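Local coordinates for protein tRNA-splicing ligase RtcB (Thermus thermophilus, PDB 2EPG) that probably joins RNA ends carrying 2',3'-cyclic or 3'-phosphate to 5'-hydroxyl ends, using GTP and manganese, at residues 121-126 / 322-327; 132-137 / 316-321; 381-386 / 407-412; 390-395 / 476-481. All blocks are in the same frame, centred on the assembly; numbering follows the deposited sequence.

Contacts 1 and 2 adjoin at the rim of the chain, with centres 11 Å apart. They share helix 288-321 and its end: Phe-324 N probably bonds to Phe-319 O at 3.1 Å, and Val-322 packs on Ala-133. Contacts 3 and 4 lie nearer the middle of the chain, with centres 9 Å apart. Strands 380-383 and 391-395 join them through probable bonds from Leu-394 N to Val-381 O and from Tyr-392 N to Val-383 O, each 2.8 Å. Contact 3 holds His-410, the predicted guanylylated histidine, and contact 4 holds Ser-391 of the predicted GMP site. The centres of contacts 1 and 3 are 28 Å apart.

Contact 1: residues 121-126 / 322-327; sequences EDLLPR and VGFTPR
The guanidinium of Arg-126 lies flat over one face of the Phe-324 ring, with the two planes 14° apart. This is a cation-pi stack, with Arg-126 CZ 3.9 Å from the centroid of the Phe-324 ring. The side chain of Arg-126 is extended from CG to NE, which carries the guanidinium across to the other segment. There Arg-126 NH2 donates to Val-322 O at 2.9 Å, close to the guanidinium plane, and so helps to fix the rotation of the stacked group. The acceptor lies where helix 288-321 ends in a Schellman motif with Gly-323 at C-prime. The ring forms the tight, buried part. Its edge meets the backbone, with Phe-324 CZ 3.4 Å from Asp-122 O. The outer side is looser: Gly-323 is exposed, and the carboxylate of Asp-122 turns away and takes a hydrogen bond from Thr-119 N. With an alanine here in place of Arg-126, the Val-322 carbonyl would probably lose this donor and one face of Phe-324 its cover. On the inner side Leu-123 touches Phe-324 more loosely, CD1 to CE1 4.3 Å. Leu-123 also packs on Leu-130 of helix 127-137, Phe-319 of helix 288-321 and Leu-482 of strand 474-486.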
loop_
_atom_site.group_PDB
_atom_site.type_symbol
_atom_site.label_atom_id
_atom_site.label_comp_id
_atom_site.label_asym_id
_atom_site.label_seq_id
_atom_site.Cartn_x
_atom_site.Cartn_y
_atom_site.Cartn_z
ATOM N N GLU A 121 -21.265 -2.793 -20.090
ATOM C CA GLU A 121 -22.632 -2.816 -20.608
ATOM C C GLU A 121 -23.655 -3.290 -19.582
ATOM O O GLU A 121 -24.783 -2.790 -19.544
ATOM C CB GLU A 121 -22.719 -3.706 -21.856
ATOM C CG GLU A 121 -21.897 -3.228 -23.063
ATOM C CD GLU A 121 -20.400 -3.477 -22.926
ATOM O OE1 GLU A 121 -20.020 -4.448 -22.239
ATOM O OE2 GLU A 121 -19.602 -2.713 -23.514
ATOM N N ASP A 122 -23.255 -4.248 -18.752
ATOM C CA ASP A 122 -24.131 -4.808 -17.731
ATOM C C ASP A 122 -24.346 -3.875 -16.560
ATOM O O ASP A 122 -25.389 -3.909 -15.908
ATOM C CB ASP A 122 -23.540 -6.101 -17.178
ATOM C CG ASP A 122 -23.371 -7.169 -18.233
ATOM O OD1 ASP A 122 -22.476 -8.032 -18.052
ATOM O OD2 ASP A 122 -24.138 -7.157 -19.229
ATOM N N LEU A 123 -23.364 -3.027 -16.300
ATOM C CA LEU A 123 -23.416 -2.138 -15.148
ATOM C C LEU A 123 -24.071 -0.776 -15.335
ATOM O O LEU A 123 -24.871 -0.342 -14.501
ATOM C CB LEU A 123 -22.000 -1.915 -14.624
ATOM C CG LEU A 123 -21.958 -1.181 -13.294
ATOM C CD1 LEU A 123 -22.014 -2.233 -12.205
ATOM C CD2 LEU A 123 -20.693 -0.354 -13.165
ATOM N N LEU A 124 -23.705 -0.105 -16.417
ATOM C CA LEU A 124 -24.193 1.223 -16.722
ATOM C C LEU A 124 -25.671 1.478 -16.442
ATOM O O LEU A 124 -26.019 2.470 -15.808
ATOM C CB LEU A 124 -23.857 1.555 -18.179
ATOM C CG LEU A 124 -22.979 2.787 -18.406
ATOM C CD1 LEU A 124 -21.911 2.877 -17.330
ATOM C CD2 LEU A 124 -22.346 2.711 -19.787
ATOM N N PRO A 125 -26.563 0.588 -16.896
ATOM C CA PRO A 125 -27.980 0.860 -16.617
ATOM C C PRO A 125 -28.401 0.882 -15.137
ATOM O O PRO A 125 -29.499 1.344 -14.808
ATOM C CB PRO A 125 -28.712 -0.201 -17.450
ATOM C CG PRO A 125 -27.706 -1.312 -17.591
ATOM C CD PRO A 125 -26.396 -0.590 -17.768
ATOM N N ARG A 126 -27.529 0.406 -14.245
ATOM C CA ARG A 126 -27.836 0.399 -12.811
ATOM C C ARG A 126 -26.825 1.231 -12.027
ATOM O O ARG A 126 -26.722 1.131 -10.801
ATOM C CB ARG A 126 -27.822 -1.027 -12.263
ATOM C CG ARG A 126 -28.583 -2.034 -13.102
ATOM C CD ARG A 126 -28.825 -3.287 -12.294
ATOM N NE ARG A 126 -28.924 -4.474 -13.131
ATOM C CZ ARG A 126 -29.183 -5.685 -12.657
ATOM N NH1 ARG A 126 -29.251 -6.725 -13.479
ATOM N NH2 ARG A 126 -29.384 -5.857 -11.361
ATOM N N VAL A 322 -28.800 -4.198 -5.536
ATOM C CA VAL A 322 -29.339 -3.611 -6.758
ATOM C C VAL A 322 -29.658 -4.619 -7.855
ATOM O O VAL A 322 -29.905 -4.231 -8.998
ATOM C CB VAL A 322 -28.407 -2.540 -7.343
ATOM C CG1 VAL A 322 -28.261 -1.383 -6.348
ATOM C CG2 VAL A 322 -27.056 -3.153 -7.673
ATOM N N GLY A 323 -29.631 -5.908 -7.524
ATOM C CA GLY A 323 -29.991 -6.904 -8.514
ATOM C C GLY A 323 -28.960 -7.877 -9.045
ATOM O O GLY A 323 -29.332 -8.841 -9.709
ATOM N N PHE A 324 -27.678 -7.643 -8.784
ATOM C CA PHE A 324 -26.666 -8.566 -9.276
ATOM C C PHE A 324 -26.458 -9.660 -8.246
ATOM O O PHE A 324 -25.959 -9.395 -7.148
ATOM C CB PHE A 324 -25.339 -7.843 -9.529
ATOM C CG PHE A 324 -25.411 -6.800 -10.598
ATOM C CD1 PHE A 324 -25.475 -5.453 -10.268
ATOM C CD2 PHE A 324 -25.406 -7.159 -11.936
ATOM C CE1 PHE A 324 -25.532 -4.478 -11.255
ATOM C CE2 PHE A 324 -25.460 -6.192 -12.938
ATOM C CZ PHE A 324 -25.524 -4.844 -12.596
ATOM N N THR A 325 -26.831 -10.889 -8.600
ATOM C CA THR A 325 -26.674 -12.023 -7.697
ATOM C C THR A 325 -25.194 -12.374 -7.565
ATOM O O THR A 325 -24.374 -11.936 -8.366
ATOM C CB THR A 325 -27.400 -13.275 -8.229
ATOM O OG1 THR A 325 -26.834 -13.645 -9.492
ATOM C CG2 THR A 325 -28.899 -13.001 -8.409
ATOM N N PRO A 326 -24.839 -13.183 -6.557
ATOM C CA PRO A 326 -23.440 -13.562 -6.379
ATOM C C PRO A 326 -22.856 -14.190 -7.634
ATOM O O PRO A 326 -21.692 -13.976 -7.950
ATOM C CB PRO A 326 -23.495 -14.535 -5.204
ATOM C CG PRO A 326 -24.561 -13.938 -4.359
ATOM C CD PRO A 326 -25.641 -13.621 -5.401
ATOM N N ARG A 327 -23.657 -14.961 -8.359
ATOM C CA ARG A 327 -23.133 -15.576 -9.567
ATOM C C ARG A 327 -23.091 -14.576 -10.718
ATOM O O ARG A 327 -22.346 -14.762 -11.669
ATOM C CB ARG A 327 -23.919 -16.853 -9.933
ATOM C CG ARG A 327 -25.332 -16.684 -10.454
ATOM C CD ARG A 327 -26.119 -17.999 -10.260
ATOM N NE ARG A 327 -25.312 -19.187 -10.562
ATOM C CZ ARG A 327 -25.668 -20.444 -10.281
ATOM N NH1 ARG A 327 -24.853 -21.448 -10.601
ATOM N NH2 ARG A 327 -26.827 -20.707 -9.680
#

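Contact 2: residues 132-137 / 316-321; sequences DALYRL and REAFEK
The carbonyl O of Ala-133 accepts two backbone N-H groups of its own helix. Leu-137 N binds it at 2.8 Å, and Arg-136 N adds a weak bond at 3.3 Å. This turn sets the methyl of Ala-133 and the side chain of Leu-137 against helix 316-321. No hydrogen bond crosses between the helices, and the contact is mainly apolar. Ala-318 is at its centre. Its CB lies 4.0 Å from Ala-133 CB and is pressed more tightly by Leu-134, whose CD2 comes within 3.5 Å of Ala-318 CB. Leu-137 has CG anti to its carbonyl carbon (chi1 -57°), and its CD1 branch reaches over the backbone of the other helix. There Leu-137 CD1 is 3.5 Å from Ala-318 CA, another tight pair, and it also touches the CB of Glu-317. Small residues at the closest point let the axes of the two short segments approach to 8.6 Å, at 138° between their directions. The exposed side is different. Arg-136 and Lys-321 cross there at about a right angle, and Arg-136 NH1 lies 3.9 Å from Lys-321 NZ. These like charges probably repel, and the exact placement of the two exposed ends is doubtful. On the inner side Leu-134 rests on Val-219 and on Leu-217, a predicted GMP-site residue, both in strand 216-225. Asp-132 forms a salt bridge to Arg-442, and Phe-319 packs on His-329 of helix 326-329.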
loop_
_atom_site.group_PDB
_atom_site.type_symbol
_atom_site.label_atom_id
_atom_site.label_comp_id
_atom_site.label_asym_id
_atom_site.label_seq_id
_atom_site.Cartn_x
_atom_site.Cartn_y
_atom_site.Cartn_z
ATOM N N ASP A 132 -25.878 4.654 -5.046
ATOM C CA ASP A 132 -26.696 4.851 -3.850
ATOM C C ASP A 132 -26.550 3.704 -2.859
ATOM O O ASP A 132 -26.505 3.923 -1.649
ATOM C CB ASP A 132 -28.177 4.984 -4.230
ATOM C CG ASP A 132 -28.455 6.208 -5.069
ATOM O OD1 ASP A 132 -29.497 6.215 -5.749
ATOM O OD2 ASP A 132 -27.647 7.163 -5.043
ATOM N N ALA A 133 -26.495 2.478 -3.364
ATOM C CA ALA A 133 -26.359 1.332 -2.478
ATOM C C ALA A 133 -24.976 1.330 -1.817
ATOM O O ALA A 133 -24.855 0.990 -0.643
ATOM C CB ALA A 133 -26.589 0.035 -3.252
ATOM N N LEU A 134 -23.942 1.727 -2.561
ATOM C CA LEU A 134 -22.584 1.757 -2.018
ATOM C C LEU A 134 -22.442 2.822 -0.924
ATOM O O LEU A 134 -21.808 2.586 0.112
ATOM C CB LEU A 134 -21.559 2.013 -3.140
ATOM C CG LEU A 134 -21.265 0.787 -4.016
ATOM C CD1 LEU A 134 -20.420 1.177 -5.216
ATOM C CD2 LEU A 134 -20.562 -0.273 -3.183
ATOM N N TYR A 135 -23.028 3.991 -1.168
ATOM C CA TYR A 135 -22.978 5.090 -0.211
ATOM C C TYR A 135 -23.736 4.738 1.070
ATOM O O TYR A 135 -23.392 5.196 2.152
ATOM C CB TYR A 135 -23.593 6.355 -0.814
ATOM C CG TYR A 135 -23.556 7.501 0.156
ATOM C CD1 TYR A 135 -22.338 8.078 0.524
ATOM C CD2 TYR A 135 -24.718 7.949 0.785
ATOM C CE1 TYR A 135 -22.272 9.068 1.501
ATOM C CE2 TYR A 135 -24.662 8.945 1.774
ATOM C CZ TYR A 135 -23.433 9.493 2.124
ATOM O OH TYR A 135 -23.354 10.447 3.116
ATOM N N ARG A 136 -24.762 3.910 0.936
ATOM C CA ARG A 136 -25.582 3.506 2.065
ATOM C C ARG A 136 -24.998 2.316 2.835
ATOM O O ARG A 136 -25.012 2.303 4.065
ATOM C CB ARG A 136 -26.983 3.153 1.563
ATOM C CG ARG A 136 -28.028 2.983 2.644
ATOM C CD ARG A 136 -29.342 2.508 2.040
ATOM N NE ARG A 136 -29.264 1.118 1.587
ATOM C CZ ARG A 136 -29.479 0.713 0.334
ATOM N NH1 ARG A 136 -29.383 -0.579 0.035
ATOM N NH2 ARG A 136 -29.784 1.590 -0.623
ATOM N N LEU A 137 -24.487 1.320 2.113
ATOM C CA LEU A 137 -23.925 0.131 2.749
ATOM C C LEU A 137 -22.468 0.266 3.196
ATOM O O LEU A 137 -21.962 -0.584 3.931
ATOM C CB LEU A 137 -24.085 -1.080 1.826
ATOM C CG LEU A 137 -25.547 -1.317 1.444
ATOM C CD1 LEU A 137 -25.685 -2.597 0.625
ATOM C CD2 LEU A 137 -26.384 -1.406 2.719
ATOM N N ARG A 316 -19.943 -6.256 -1.944
ATOM C CA ARG A 316 -20.703 -7.353 -2.502
ATOM C C ARG A 316 -22.180 -7.155 -2.152
ATOM O O ARG A 316 -23.039 -7.350 -3.007
ATOM C CB ARG A 316 -20.182 -8.688 -1.962
ATOM C CG ARG A 316 -18.822 -9.068 -2.552
ATOM C CD ARG A 316 -18.134 -10.196 -1.810
ATOM N NE ARG A 316 -16.890 -10.590 -2.480
ATOM C CZ ARG A 316 -15.867 -11.155 -1.860
ATOM N NH1 ARG A 316 -14.772 -11.486 -2.535
ATOM N NH2 ARG A 316 -15.934 -11.381 -0.550
ATOM N N GLU A 317 -22.472 -6.736 -0.916
ATOM C CA GLU A 317 -23.860 -6.526 -0.495
ATOM C C GLU A 317 -24.534 -5.436 -1.316
ATOM O O GLU A 317 -25.729 -5.503 -1.595
ATOM C CB GLU A 317 -23.942 -6.164 0.989
ATOM C CG GLU A 317 -23.411 -7.249 1.921
ATOM C CD GLU A 317 -23.596 -6.901 3.397
ATOM O OE1 GLU A 317 -23.488 -5.700 3.740
ATOM O OE2 GLU A 317 -23.833 -7.830 4.204
ATOM N N ALA A 318 -23.771 -4.431 -1.713
ATOM C CA ALA A 318 -24.341 -3.365 -2.513
ATOM C C ALA A 318 -24.684 -3.854 -3.922
ATOM O O ALA A 318 -25.729 -3.499 -4.459
ATOM C CB ALA A 318 -23.382 -2.186 -2.575
ATOM N N PHE A 319 -23.827 -4.675 -4.528
ATOM C CA PHE A 319 -24.124 -5.154 -5.879
ATOM C C PHE A 319 -25.389 -6.000 -5.848
ATOM O O PHE A 319 -26.280 -5.840 -6.681
ATOM C CB PHE A 319 -22.961 -5.978 -6.448
ATOM C CG PHE A 319 -21.883 -5.147 -7.106
ATOM C CD1 PHE A 319 -21.675 -5.221 -8.479
ATOM C CD2 PHE A 319 -21.071 -4.302 -6.354
ATOM C CE1 PHE A 319 -20.664 -4.462 -9.106
ATOM C CE2 PHE A 319 -20.064 -3.540 -6.968
ATOM C CZ PHE A 319 -19.863 -3.623 -8.343
ATOM N N GLU A 320 -25.469 -6.885 -4.865
ATOM C CA GLU A 320 -26.621 -7.755 -4.714
ATOM C C GLU A 320 -27.913 -6.967 -4.428
ATOM O O GLU A 320 -28.972 -7.289 -4.954
ATOM C CB GLU A 320 -26.341 -8.766 -3.604
ATOM C CG GLU A 320 -25.334 -9.809 -4.006
ATOM C CD GLU A 320 -24.632 -10.444 -2.828
ATOM O OE1 GLU A 320 -25.135 -10.302 -1.695
ATOM O OE2 GLU A 320 -23.576 -11.089 -3.043
ATOM N N LYS A 321 -27.813 -5.928 -3.607
ATOM C CA LYS A 321 -28.969 -5.108 -3.266
ATOM C C LYS A 321 -29.608 -4.504 -4.524
ATOM O O LYS A 321 -30.825 -4.330 -4.585
ATOM C CB LYS A 321 -28.537 -3.996 -2.297
ATOM C CG LYS A 321 -29.654 -3.395 -1.452
ATOM C CD LYS A 321 -30.529 -2.476 -2.272
ATOM C CE LYS A 321 -31.641 -1.862 -1.433
ATOM N NZ LYS A 321 -32.554 -1.022 -2.272
#

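Contact 3: residues 381-386 / 407-412; sequences VLVPGD and SSCHGA
Val-383, His-410 and Ala-412 carry this contact, which brings together two loops of the predicted GMP pocket of the RtcB fold. Each loop follows a strand. The touching parts run in nearly the same direction, 21° apart, yet no hydrogen bond joins them. Val-383 has the most surface covered, and its two methyls split the work. CG1 is anti to the backbone N (chi1 178°) and lies over the peptide after Gly-411, with Val-383 CG1 3.4 Å from Gly-411 C. CG2 goes the other way and meets the sulfur of Cys-409, at 3.8 Å from SG. Ala-412 closes the far end. Its CB packs on Val-383 CG1 at 3.8 Å and faces Gly-385 CA at 4.2 Å.

His-410 takes part through its backbone. Its CB points away from segment 381-386, and the ring meets His-339, where one hydrogen bond links His-410 ND1 to His-339 ND1. His-339 is also held through NE2, which bonds to the carbonyl O of Leu-382, so segment 381-386 helps to position the partner of the predicted nucleotidyl histidine. Pro-384, Gly-385, Asp-386, Gly-411 and Ala-412 are likewise predicted to bind GMP. The packing thus probably sets two walls of one pocket against each other. The carbonyl of His-410 sits between the loops, its O 3.6 Å from Val-383 CA and 3.1 Å from Pro-384 CD.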
loop_
_atom_site.group_PDB
_atom_site.type_symbol
_atom_site.label_atom_id
_atom_site.label_comp_id
_atom_site.label_asym_id
_atom_site.label_seq_id
_atom_site.Cartn_x
_atom_site.Cartn_y
_atom_site.Cartn_z
ATOM N N VAL A 381 0.422 -5.608 -8.766
ATOM C CA VAL A 381 0.815 -4.367 -8.115
ATOM C C VAL A 381 -0.307 -3.420 -8.479
ATOM O O VAL A 381 -0.545 -3.148 -9.662
ATOM C CB VAL A 381 2.149 -3.817 -8.662
ATOM C CG1 VAL A 381 2.416 -2.420 -8.078
ATOM C CG2 VAL A 381 3.287 -4.758 -8.300
ATOM N N LEU A 382 -0.998 -2.925 -7.458
ATOM C CA LEU A 382 -2.148 -2.049 -7.660
ATOM C C LEU A 382 -1.718 -0.606 -7.495
ATOM O O LEU A 382 -1.273 -0.194 -6.425
ATOM C CB LEU A 382 -3.247 -2.413 -6.648
ATOM C CG LEU A 382 -3.543 -3.924 -6.595
ATOM C CD1 LEU A 382 -4.598 -4.250 -5.529
ATOM C CD2 LEU A 382 -3.998 -4.390 -7.976
ATOM N N VAL A 383 -1.842 0.158 -8.571
ATOM C CA VAL A 383 -1.444 1.554 -8.572
ATOM C C VAL A 383 -2.671 2.432 -8.770
ATOM O O VAL A 383 -3.098 2.693 -9.895
ATOM C CB VAL A 383 -0.411 1.813 -9.698
ATOM C CG1 VAL A 383 -0.028 3.277 -9.754
ATOM C CG2 VAL A 383 0.828 0.977 -9.452
ATOM N N PRO A 384 -3.261 2.903 -7.666
ATOM C CA PRO A 384 -4.443 3.752 -7.778
ATOM C C PRO A 384 -4.008 5.161 -8.191
ATOM O O PRO A 384 -2.906 5.609 -7.852
ATOM C CB PRO A 384 -5.001 3.711 -6.364
ATOM C CG PRO A 384 -3.736 3.760 -5.537
ATOM C CD PRO A 384 -2.819 2.789 -6.262
ATOM N N GLY A 385 -4.840 5.847 -8.958
ATOM C CA GLY A 385 -4.500 7.208 -9.325
ATOM C C GLY A 385 -5.237 8.053 -8.308
ATOM O O GLY A 385 -5.617 7.553 -7.243
ATOM N N ASP A 386 -5.441 9.327 -8.593
ATOM C CA ASP A 386 -6.203 10.143 -7.659
ATOM C C ASP A 386 -7.645 9.759 -7.940
ATOM O O ASP A 386 -7.915 9.007 -8.880
ATOM C CB ASP A 386 -5.991 11.623 -7.939
ATOM C CG ASP A 386 -4.531 11.982 -8.013
ATOM O OD1 ASP A 386 -3.852 11.479 -8.941
ATOM O OD2 ASP A 386 -4.059 12.747 -7.142
ATOM N N SER A 407 10.485 -4.458 -4.805
ATOM C CA SER A 407 9.568 -3.351 -4.572
ATOM C C SER A 407 9.193 -2.587 -5.842
ATOM O O SER A 407 9.961 -2.540 -6.794
ATOM C CB SER A 407 10.204 -2.361 -3.599
ATOM O OG SER A 407 10.534 -2.995 -2.377
ATOM N N SER A 408 8.012 -1.979 -5.844
ATOM C CA SER A 408 7.599 -1.191 -6.976
ATOM C C SER A 408 6.911 0.094 -6.518
ATOM O O SER A 408 6.976 0.458 -5.345
ATOM C CB SER A 408 6.694 -2.007 -7.900
ATOM O OG SER A 408 6.615 -1.376 -9.166
ATOM N N CYS A 409 6.244 0.787 -7.430
ATOM C CA CYS A 409 5.617 2.052 -7.067
ATOM C C CYS A 409 4.217 1.861 -6.511
ATOM O O CYS A 409 3.640 0.772 -6.587
ATOM C CB CYS A 409 5.550 2.973 -8.285
ATOM S SG CYS A 409 4.287 2.450 -9.479
ATOM N N HIS A 410 3.663 2.927 -5.955
ATOM C CA HIS A 410 2.318 2.836 -5.419
ATOM C C HIS A 410 1.388 3.860 -6.066
ATOM O O HIS A 410 0.189 3.654 -6.129
ATOM C CB HIS A 410 2.342 3.047 -3.908
ATOM C CG HIS A 410 2.175 4.473 -3.499
ATOM N ND1 HIS A 410 1.050 4.928 -2.844
ATOM C CD2 HIS A 410 2.986 5.548 -3.650
ATOM C CE1 HIS A 410 1.178 6.223 -2.606
ATOM N NE2 HIS A 410 2.344 6.624 -3.085
ATOM N N GLY A 411 1.940 4.970 -6.539
ATOM C CA GLY A 411 1.104 5.992 -7.148
ATOM C C GLY A 411 1.319 6.189 -8.634
ATOM O O GLY A 411 2.345 5.788 -9.183
ATOM N N ALA A 412 0.346 6.820 -9.286
ATOM C CA ALA A 412 0.413 7.075 -10.724
ATOM C C ALA A 412 0.671 8.546 -11.061
ATOM O O ALA A 412 1.153 8.868 -12.150
ATOM C CB ALA A 412 -0.885 6.608 -11.394
#

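Contact 4: residues 390-395 / 476-481; sequences YSYVLA and VARLRP
Tyr-390 has CG anti to its carbonyl carbon (chi1 -69°), and Arg-478 runs out from its strand and then bends at chi3 (70°). These torsions lay the guanidinium flat on one face of the Tyr-390 ring, with planes 16° apart. Arg-478 CZ is 3.9 Å from the Tyr-390 ring centroid, a cation-pi contact. Arg-478 CD comes over the same face at 3.6 Å from that centroid, as a CH-pi contact. Tyr-392 lies alongside the arginine, and Arg-478 CG stands 4.2 Å from the Tyr-392 ring centroid. The aliphatic part of Arg-478 is thus shared by two tyrosines, while its NE forms a salt bridge to Asp-223. With an alanine in place of Tyr-390, the guanidinium would probably lose its flat support and be freer to turn about its bond to Asp-223.

On the other face of the sheet Val-393 packs on Leu-479, CG2 to CD2 3.9 Å, and Ala-477 lies beside them. Backbone bonds join the strands. Ser-391 and Leu-479 exchange a pair, Ser-391 N to Leu-479 O at 2.9 Å and Leu-479 N to Ser-391 O at 2.7 Å. Val-393 O takes two donors, Val-476 N at 2.8 Å and Ala-477 N at 3.0 Å. Ser-391 is predicted to bind GMP. The arrangement is an antiparallel strand pair with a classic beta bulge, where Val-476 and Ala-477 both face Val-393.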
loop_
_atom_site.group_PDB
_atom_site.type_symbol
_atom_site.label_atom_id
_atom_site.label_comp_id
_atom_site.label_asym_id
_atom_site.label_seq_id
_atom_site.Cartn_x
_atom_site.Cartn_y
_atom_site.Cartn_z
ATOM N N TYR A 390 -7.103 7.557 -13.701
ATOM C CA TYR A 390 -6.793 6.176 -14.058
ATOM C C TYR A 390 -6.068 5.417 -12.955
ATOM O O TYR A 390 -5.291 5.991 -12.186
ATOM C CB TYR A 390 -5.881 6.103 -15.274
ATOM C CG TYR A 390 -6.493 6.521 -16.579
ATOM C CD1 TYR A 390 -5.951 7.581 -17.313
ATOM C CD2 TYR A 390 -7.587 5.841 -17.104
ATOM C CE1 TYR A 390 -6.486 7.949 -18.537
ATOM C CE2 TYR A 390 -8.131 6.201 -18.330
ATOM C CZ TYR A 390 -7.573 7.256 -19.038
ATOM O OH TYR A 390 -8.104 7.606 -20.254
ATOM N N SER A 391 -6.319 4.117 -12.900
ATOM C CA SER A 391 -5.635 3.238 -11.964
ATOM C C SER A 391 -4.929 2.239 -12.862
ATOM O O SER A 391 -5.350 2.028 -14.000
ATOM C CB SER A 391 -6.624 2.519 -11.059
ATOM O OG SER A 391 -6.991 3.365 -9.989
ATOM N N TYR A 392 -3.856 1.633 -12.377
ATOM C CA TYR A 392 -3.152 0.655 -13.197
ATOM C C TYR A 392 -2.901 -0.629 -12.409
ATOM O O TYR A 392 -2.888 -0.634 -11.177
ATOM C CB TYR A 392 -1.803 1.209 -13.687
ATOM C CG TYR A 392 -1.887 2.471 -14.544
ATOM C CD1 TYR A 392 -2.120 3.726 -13.970
ATOM C CD2 TYR A 392 -1.760 2.405 -15.929
ATOM C CE1 TYR A 392 -2.229 4.870 -14.751
ATOM C CE2 TYR A 392 -1.864 3.553 -16.718
ATOM C CZ TYR A 392 -2.100 4.772 -16.120
ATOM O OH TYR A 392 -2.214 5.890 -16.909
ATOM N N VAL A 393 -2.739 -1.724 -13.135
ATOM C CA VAL A 393 -2.419 -2.998 -12.527
ATOM C C VAL A 393 -1.093 -3.373 -13.198
ATOM O O VAL A 393 -1.009 -3.417 -14.435
ATOM C CB VAL A 393 -3.467 -4.083 -12.848
ATOM C CG1 VAL A 393 -3.016 -5.407 -12.251
ATOM C CG2 VAL A 393 -4.849 -3.677 -12.294
ATOM N N LEU A 394 -0.058 -3.585 -12.387
ATOM C CA LEU A 394 1.244 -3.975 -12.895
ATOM C C LEU A 394 1.496 -5.368 -12.343
ATOM O O LEU A 394 0.652 -5.917 -11.639
ATOM C CB LEU A 394 2.333 -3.017 -12.386
ATOM C CG LEU A 394 2.018 -1.514 -12.492
ATOM C CD1 LEU A 394 3.166 -0.691 -11.893
ATOM C CD2 LEU A 394 1.792 -1.128 -13.940
ATOM N N ALA A 395 2.645 -5.945 -12.679
ATOM C CA ALA A 395 3.027 -7.249 -12.158
ATOM C C ALA A 395 4.471 -7.118 -11.678
ATOM O O ALA A 395 5.266 -6.399 -12.292
ATOM C CB ALA A 395 2.915 -8.327 -13.240
ATOM N N VAL A 476 0.103 -4.207 -16.853
ATOM C CA VAL A 476 -0.852 -5.251 -17.168
ATOM C C VAL A 476 -2.156 -4.657 -17.662
ATOM O O VAL A 476 -2.661 -5.056 -18.707
ATOM C CB VAL A 476 -1.132 -6.143 -15.950
ATOM C CG1 VAL A 476 -2.156 -7.213 -16.327
ATOM C CG2 VAL A 476 0.181 -6.759 -15.457
ATOM N N ALA A 477 -2.711 -3.701 -16.921
ATOM C CA ALA A 477 -3.966 -3.085 -17.354
ATOM C C ALA A 477 -4.183 -1.709 -16.776
ATOM O O ALA A 477 -3.487 -1.293 -15.849
ATOM C CB ALA A 477 -5.159 -3.995 -16.998
ATOM N N ARG A 478 -5.152 -0.998 -17.352
ATOM C CA ARG A 478 -5.515 0.332 -16.895
ATOM C C ARG A 478 -6.995 0.299 -16.594
ATOM O O ARG A 478 -7.764 -0.331 -17.318
ATOM C CB ARG A 478 -5.225 1.407 -17.946
ATOM C CG ARG A 478 -5.501 2.803 -17.413
ATOM C CD ARG A 478 -5.088 3.888 -18.399
ATOM N NE ARG A 478 -5.953 3.925 -19.572
ATOM C CZ ARG A 478 -5.652 4.572 -20.690
ATOM N NH1 ARG A 478 -6.491 4.564 -21.715
ATOM N NH2 ARG A 478 -4.497 5.214 -20.787
ATOM N N LEU A 479 -7.374 0.998 -15.527
ATOM C CA LEU A 479 -8.738 1.053 -15.034
ATOM C C LEU A 479 -9.280 2.489 -15.038
ATOM O O LEU A 479 -8.616 3.410 -14.562
ATOM C CB LEU A 479 -8.771 0.520 -13.591
ATOM C CG LEU A 479 -8.598 -0.962 -13.220
ATOM C CD1 LEU A 479 -8.078 -1.780 -14.368
ATOM C CD2 LEU A 479 -7.705 -1.064 -11.983
ATOM N N ARG A 480 -10.493 2.667 -15.554
ATOM C CA ARG A 480 -11.121 3.982 -15.590
ATOM C C ARG A 480 -12.304 3.985 -14.611
ATOM O O ARG A 480 -13.122 3.066 -14.604
ATOM C CB ARG A 480 -11.579 4.290 -17.018
ATOM C CG ARG A 480 -12.094 5.704 -17.202
ATOM C CD ARG A 480 -12.110 6.122 -18.666
ATOM N NE ARG A 480 -12.448 7.536 -18.773
ATOM C CZ ARG A 480 -13.649 8.033 -18.499
ATOM N NH1 ARG A 480 -13.869 9.338 -18.608
ATOM N NH2 ARG A 480 -14.644 7.223 -18.141
ATOM N N PRO A 481 -12.403 5.015 -13.761
ATOM C CA PRO A 481 -13.495 5.108 -12.783
ATOM C C PRO A 481 -14.854 5.495 -13.355
ATOM O O PRO A 481 -14.935 6.253 -14.320
ATOM C CB PRO A 481 -12.984 6.151 -11.797
ATOM C CG PRO A 481 -12.219 7.081 -12.684
ATOM C CD PRO A 481 -11.469 6.149 -13.617
#